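Local coordinates for probable 3-hydroxybutyryl-CoA dehydrogenase (Escherichia coli, PDB 3MOG), which oxidises (3S)-3-hydroxyadipyl-CoA to 3-oxoadipyl-CoA with NAD(+) in the breakdown of phenylacetate, at residues W391-L405 / P429-I441. Sequence-based numbering, arbitrary orientation.
Sequences WRTVAMIINEALDAL and PLAWGAQLGWQRI
Extended from CG to NE, and with chi1 at -172° placing CG opposite the backbone N, R440 reaches across to W391, whose indole is placed to meet it by a chi1 that sets CG anti to the carbonyl carbon. Helices 390-406, 429-436 and 438-452 belong to the all-helical C-terminal domain of the 3-hydroxyacyl-CoA dehydrogenase family; I398 of the first is a knob among P429, W432 and G433 of the second and I441 of the third. The guanidinium lies flat over the six-membered part of the indole in a cation-pi stack, planes 13° apart, with R440 NE 3.3 Å from W391 CH2. A planar cation suits this place because it can stack while R440 NH1 forms a salt bridge with E324. A leucine here would probably leave E324 without its cationic mate and the indole without its flat cover. I398 CD1 lies 3.9 Å from G433 CA; a CB on G433 would crowd I398 CG2 and collide with W438 CZ3, so glycine fits. The small A401 admits the P429 ring, A401 CB lying 3.7 Å from P429 CB. Beta-branched V394 sets its CG1 3.8 Å above the centre of the W432 six-membered ring, 6° off the normal.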
loop_
_atom_site.group_PDB
_atom_site.type_symbol
_atom_site.label_atom_id
_atom_site.label_comp_id
_atom_site.label_asym_id
_atom_site.label_seq_id
_atom_site.Cartn_x
_atom_site.Cartn_y
_atom_site.Cartn_z
ATOM N N TRP C 391 -9.616 9.345 -23.215
ATOM C CA TRP C 391 -10.638 9.508 -22.186
ATOM C C TRP C 391 -10.180 8.971 -20.849
ATOM O O TRP C 391 -10.436 9.594 -19.828
ATOM C CB TRP C 391 -12.005 8.941 -22.615
ATOM C CG TRP C 391 -12.736 9.946 -23.467
ATOM C CD1 TRP C 391 -12.600 10.134 -24.817
ATOM C CD2 TRP C 391 -13.657 10.947 -23.014
ATOM N NE1 TRP C 391 -13.398 11.176 -25.235
ATOM C CE2 TRP C 391 -14.056 11.693 -24.150
ATOM C CE3 TRP C 391 -14.194 11.279 -21.761
ATOM C CZ2 TRP C 391 -14.962 12.753 -24.068
ATOM C CZ3 TRP C 391 -15.102 12.331 -21.678
ATOM C CH2 TRP C 391 -15.476 13.058 -22.829
ATOM N N ARG C 392 -9.464 7.847 -20.874
ATOM C CA ARG C 392 -8.942 7.221 -19.654
ATOM C C ARG C 392 -7.939 8.137 -18.945
ATOM O O ARG C 392 -7.994 8.288 -17.714
ATOM C CB ARG C 392 -8.309 5.864 -19.997
ATOM C CG ARG C 392 -7.677 5.142 -18.829
ATOM C CD ARG C 392 -7.658 3.675 -19.070
ATOM N NE ARG C 392 -6.901 2.976 -18.031
ATOM C CZ ARG C 392 -6.839 1.656 -17.917
ATOM N NH1 ARG C 392 -7.516 0.905 -18.779
ATOM N NH2 ARG C 392 -6.110 1.088 -16.943
ATOM N N THR C 393 -7.064 8.775 -19.736
ATOM C CA THR C 393 -5.998 9.650 -19.223
ATOM C C THR C 393 -6.555 10.982 -18.713
ATOM O O THR C 393 -6.134 11.484 -17.659
ATOM C CB THR C 393 -4.917 9.930 -20.304
ATOM O OG1 THR C 393 -4.318 8.691 -20.722
ATOM C CG2 THR C 393 -3.830 10.851 -19.781
ATOM N N VAL C 394 -7.498 11.555 -19.461
ATOM C CA VAL C 394 -8.031 12.871 -19.104
ATOM C C VAL C 394 -8.925 12.765 -17.862
ATOM O O VAL C 394 -8.781 13.564 -16.953
ATOM C CB VAL C 394 -8.716 13.575 -20.292
ATOM C CG1 VAL C 394 -9.324 14.885 -19.848
ATOM C CG2 VAL C 394 -7.705 13.831 -21.439
ATOM N N ALA C 395 -9.788 11.740 -17.809
ATOM C CA ALA C 395 -10.550 11.391 -16.590
ATOM C C ALA C 395 -9.697 11.309 -15.334
ATOM O O ALA C 395 -10.037 11.911 -14.308
ATOM C CB ALA C 395 -11.351 10.074 -16.777
ATOM N N MET C 396 -8.580 10.591 -15.413
ATOM C CA MET C 396 -7.678 10.459 -14.249
ATOM C C MET C 396 -6.953 11.753 -13.872
ATOM O O MET C 396 -6.778 12.023 -12.688
ATOM C CB MET C 396 -6.703 9.315 -14.445
ATOM C CG MET C 396 -7.371 7.943 -14.309
ATOM S SD MET C 396 -7.769 7.489 -12.616
ATOM C CE MET C 396 -6.098 7.133 -12.111
ATOM N N ILE C 397 -6.563 12.554 -14.868
ATOM C CA ILE C 397 -6.012 13.893 -14.630
ATOM C C ILE C 397 -7.026 14.754 -13.856
ATOM O O ILE C 397 -6.681 15.393 -12.853
ATOM C CB ILE C 397 -5.624 14.606 -15.972
ATOM C CG1 ILE C 397 -4.378 13.980 -16.587
ATOM C CG2 ILE C 397 -5.353 16.092 -15.768
ATOM C CD1 ILE C 397 -4.128 14.400 -18.032
ATOM N N ILE C 398 -8.274 14.742 -14.322
ATOM C CA ILE C 398 -9.369 15.520 -13.713
ATOM C C ILE C 398 -9.715 15.060 -12.279
ATOM O O ILE C 398 -9.941 15.871 -11.376
ATOM C CB ILE C 398 -10.604 15.452 -14.627
ATOM C CG1 ILE C 398 -10.323 16.176 -15.952
ATOM C CG2 ILE C 398 -11.859 15.992 -13.945
ATOM C CD1 ILE C 398 -11.401 15.914 -17.001
ATOM N N ASN C 399 -9.740 13.752 -12.089
ATOM C CA ASN C 399 -9.963 13.124 -10.787
ATOM C C ASN C 399 -8.936 13.572 -9.743
ATOM O O ASN C 399 -9.292 13.964 -8.624
ATOM C CB ASN C 399 -9.893 11.615 -10.969
ATOM C CG ASN C 399 -10.662 10.860 -9.916
ATOM O OD1 ASN C 399 -11.686 11.323 -9.421
ATOM N ND2 ASN C 399 -10.188 9.657 -9.596
ATOM N N GLU C 400 -7.668 13.530 -10.136
ATOM C CA GLU C 400 -6.549 14.044 -9.338
ATOM C C GLU C 400 -6.626 15.552 -9.036
ATOM O O GLU C 400 -6.337 15.976 -7.914
ATOM C CB GLU C 400 -5.222 13.683 -10.019
ATOM C CG GLU C 400 -4.039 13.698 -9.066
ATOM C CD GLU C 400 -4.273 12.813 -7.864
ATOM O OE1 GLU C 400 -4.371 13.348 -6.738
ATOM O OE2 GLU C 400 -4.393 11.587 -8.053
ATOM N N ALA C 401 -7.036 16.357 -10.017
ATOM C CA ALA C 401 -7.270 17.797 -9.787
ATOM C C ALA C 401 -8.393 18.051 -8.774
ATOM O O ALA C 401 -8.290 18.927 -7.911
ATOM C CB ALA C 401 -7.596 18.494 -11.090
ATOM N N LEU C 402 -9.455 17.263 -8.880
ATOM C CA LEU C 402 -10.570 17.340 -7.977
ATOM C C LEU C 402 -10.175 16.929 -6.562
ATOM O O LEU C 402 -10.630 17.531 -5.588
ATOM C CB LEU C 402 -11.699 16.438 -8.473
ATOM C CG LEU C 402 -12.588 16.927 -9.614
ATOM C CD1 LEU C 402 -13.375 15.749 -10.110
ATOM C CD2 LEU C 402 -13.520 18.061 -9.199
ATOM N N ASP C 403 -9.333 15.906 -6.439
ATOM C CA ASP C 403 -8.884 15.479 -5.115
ATOM C C ASP C 403 -8.016 16.555 -4.458
ATOM O O ASP C 403 -8.115 16.795 -3.250
ATOM C CB ASP C 403 -8.124 14.162 -5.186
ATOM C CG ASP C 403 -7.619 13.717 -3.825
ATOM O OD1 ASP C 403 -8.447 13.280 -3.003
ATOM O OD2 ASP C 403 -6.399 13.825 -3.569
ATOM N N ALA C 404 -7.188 17.211 -5.258
ATOM C CA ALA C 404 -6.353 18.282 -4.752
ATOM C C ALA C 404 -7.217 19.447 -4.263
ATOM O O ALA C 404 -6.920 20.035 -3.217
ATOM C CB ALA C 404 -5.359 18.745 -5.822
ATOM N N LEU C 405 -8.287 19.753 -5.005
ATOM C CA LEU C 405 -9.217 20.844 -4.641
ATOM C C LEU C 405 -9.952 20.513 -3.360
ATOM O O LEU C 405 -10.064 21.349 -2.474
ATOM C CB LEU C 405 -10.209 21.134 -5.768
ATOM C CG LEU C 405 -11.327 22.161 -5.528
ATOM C CD1 LEU C 405 -10.765 23.534 -5.143
ATOM C CD2 LEU C 405 -12.217 22.271 -6.777
ATOM N N PRO C 429 -7.841 21.331 -15.880
ATOM C CA PRO C 429 -8.617 20.074 -15.722
ATOM C C PRO C 429 -10.039 20.253 -15.183
ATOM O O PRO C 429 -10.938 19.480 -15.540
ATOM C CB PRO C 429 -7.783 19.246 -14.730
ATOM C CG PRO C 429 -6.588 20.065 -14.393
ATOM C CD PRO C 429 -6.771 21.461 -14.878
ATOM N N LEU C 430 -10.246 21.260 -14.339
ATOM C CA LEU C 430 -11.565 21.496 -13.763
ATOM C C LEU C 430 -12.494 22.104 -14.806
ATOM O O LEU C 430 -13.635 21.661 -14.939
ATOM C CB LEU C 430 -11.464 22.350 -12.501
ATOM C CG LEU C 430 -10.541 21.621 -11.502
ATOM C CD1 LEU C 430 -10.040 22.486 -10.390
ATOM C CD2 LEU C 430 -11.206 20.400 -10.933
ATOM N N ALA C 431 -11.979 23.077 -15.567
ATOM C CA ALA C 431 -12.704 23.656 -16.703
ATOM C C ALA C 431 -12.965 22.588 -17.734
ATOM O O ALA C 431 -14.004 22.591 -18.380
ATOM C CB ALA C 431 -11.911 24.797 -17.341
ATOM N N TRP C 432 -12.007 21.680 -17.880
ATOM C CA TRP C 432 -12.134 20.580 -18.812
ATOM C C TRP C 432 -13.248 19.620 -18.412
ATOM O O TRP C 432 -14.024 19.187 -19.264
ATOM C CB TRP C 432 -10.816 19.822 -18.907
ATOM C CG TRP C 432 -10.563 19.239 -20.252
ATOM C CD1 TRP C 432 -11.470 19.079 -21.267
ATOM C CD2 TRP C 432 -9.332 18.706 -20.726
ATOM N NE1 TRP C 432 -10.872 18.498 -22.346
ATOM C CE2 TRP C 432 -9.558 18.249 -22.045
ATOM C CE3 TRP C 432 -8.055 18.581 -20.174
ATOM C CZ2 TRP C 432 -8.549 17.676 -22.824
ATOM C CZ3 TRP C 432 -7.045 18.009 -20.951
ATOM C CH2 TRP C 432 -7.301 17.560 -22.261
ATOM N N GLY C 433 -13.320 19.303 -17.118
ATOM C CA GLY C 433 -14.345 18.410 -16.571
ATOM C C GLY C 433 -15.754 18.975 -16.731
ATOM O O GLY C 433 -16.690 18.236 -17.041
ATOM N N ALA C 434 -15.903 20.288 -16.545
ATOM C CA ALA C 434 -17.190 20.934 -16.708
ATOM C C ALA C 434 -17.651 20.832 -18.161
ATOM O O ALA C 434 -18.819 20.544 -18.428
ATOM C CB ALA C 434 -17.121 22.389 -16.258
ATOM N N GLN C 435 -16.718 21.051 -19.082
ATOM C CA GLN C 435 -16.970 20.924 -20.513
ATOM C C GLN C 435 -17.337 19.478 -20.882
ATOM O O GLN C 435 -18.257 19.245 -21.650
ATOM C CB GLN C 435 -15.713 21.353 -21.285
ATOM C CG GLN C 435 -15.847 21.470 -22.811
ATOM C CD GLN C 435 -14.498 21.348 -23.562
ATOM O OE1 GLN C 435 -14.381 20.589 -24.531
ATOM N NE2 GLN C 435 -13.486 22.093 -23.111
ATOM N N LEU C 436 -16.603 18.509 -20.345
ATOM C CA LEU C 436 -16.800 17.130 -20.762
ATOM C C LEU C 436 -17.994 16.497 -20.056
ATOM O O LEU C 436 -18.584 15.561 -20.565
ATOM C CB LEU C 436 -15.530 16.310 -20.558
ATOM C CG LEU C 436 -14.316 16.688 -21.415
ATOM C CD1 LEU C 436 -13.141 15.824 -21.004
ATOM C CD2 LEU C 436 -14.568 16.608 -22.953
ATOM N N GLY C 437 -18.368 17.054 -18.907
ATOM C CA GLY C 437 -19.507 16.577 -18.168
ATOM C C GLY C 437 -19.066 15.723 -16.998
ATOM O O GLY C 437 -18.407 14.697 -17.189
ATOM N N TRP C 438 -19.433 16.151 -15.793
ATOM C CA TRP C 438 -19.104 15.420 -14.563
ATOM C C TRP C 438 -19.676 14.004 -14.444
ATOM O O TRP C 438 -18.996 13.097 -13.958
ATOM C CB TRP C 438 -19.468 16.258 -13.333
ATOM C CG TRP C 438 -18.773 17.601 -13.307
ATOM C CD1 TRP C 438 -19.361 18.835 -13.446
ATOM C CD2 TRP C 438 -17.363 17.849 -13.164
ATOM N NE1 TRP C 438 -18.410 19.825 -13.386
ATOM C CE2 TRP C 438 -17.180 19.255 -13.199
ATOM C CE3 TRP C 438 -16.240 17.028 -12.994
ATOM C CZ2 TRP C 438 -15.923 19.853 -13.070
ATOM C CZ3 TRP C 438 -14.992 17.626 -12.869
ATOM C CH2 TRP C 438 -14.846 19.025 -12.916
ATOM N N GLN C 439 -20.912 13.808 -14.907
ATOM C CA GLN C 439 -21.534 12.497 -14.861
ATOM C C GLN C 439 -20.856 11.544 -15.821
ATOM O O GLN C 439 -20.744 10.352 -15.541
ATOM C CB GLN C 439 -23.018 12.578 -15.192
ATOM C CG GLN C 439 -23.849 13.206 -14.113
ATOM C CD GLN C 439 -25.220 13.567 -14.617
ATOM O OE1 GLN C 439 -26.179 12.838 -14.388
ATOM N NE2 GLN C 439 -25.316 14.681 -15.339
ATOM N N ARG C 440 -20.406 12.090 -16.945
ATOM C CA ARG C 440 -19.687 11.335 -17.952
ATOM C C ARG C 440 -18.321 10.852 -17.451
ATOM O O ARG C 440 -17.947 9.704 -17.687
ATOM C CB ARG C 440 -19.515 12.183 -19.215
ATOM C CG ARG C 440 -18.936 11.407 -20.383
ATOM C CD ARG C 440 -18.970 12.204 -21.664
ATOM N NE ARG C 440 -18.384 11.406 -22.731
ATOM C CZ ARG C 440 -18.348 11.772 -24.008
ATOM N NH1 ARG C 440 -17.770 10.969 -24.886
ATOM N NH2 ARG C 440 -18.864 12.942 -24.402
ATOM N N ILE C 441 -17.584 11.733 -16.783
ATOM C CA ILE C 441 -16.291 11.370 -16.193
ATOM C C ILE C 441 -16.503 10.353 -15.079
ATOM O O ILE C 441 -15.789 9.352 -15.003
ATOM C CB ILE C 441 -15.518 12.610 -15.654
ATOM C CG1 ILE C 441 -15.206 13.590 -16.793
ATOM C CG2 ILE C 441 -14.235 12.193 -14.909
ATOM C CD1 ILE C 441 -14.500 12.965 -17.975
#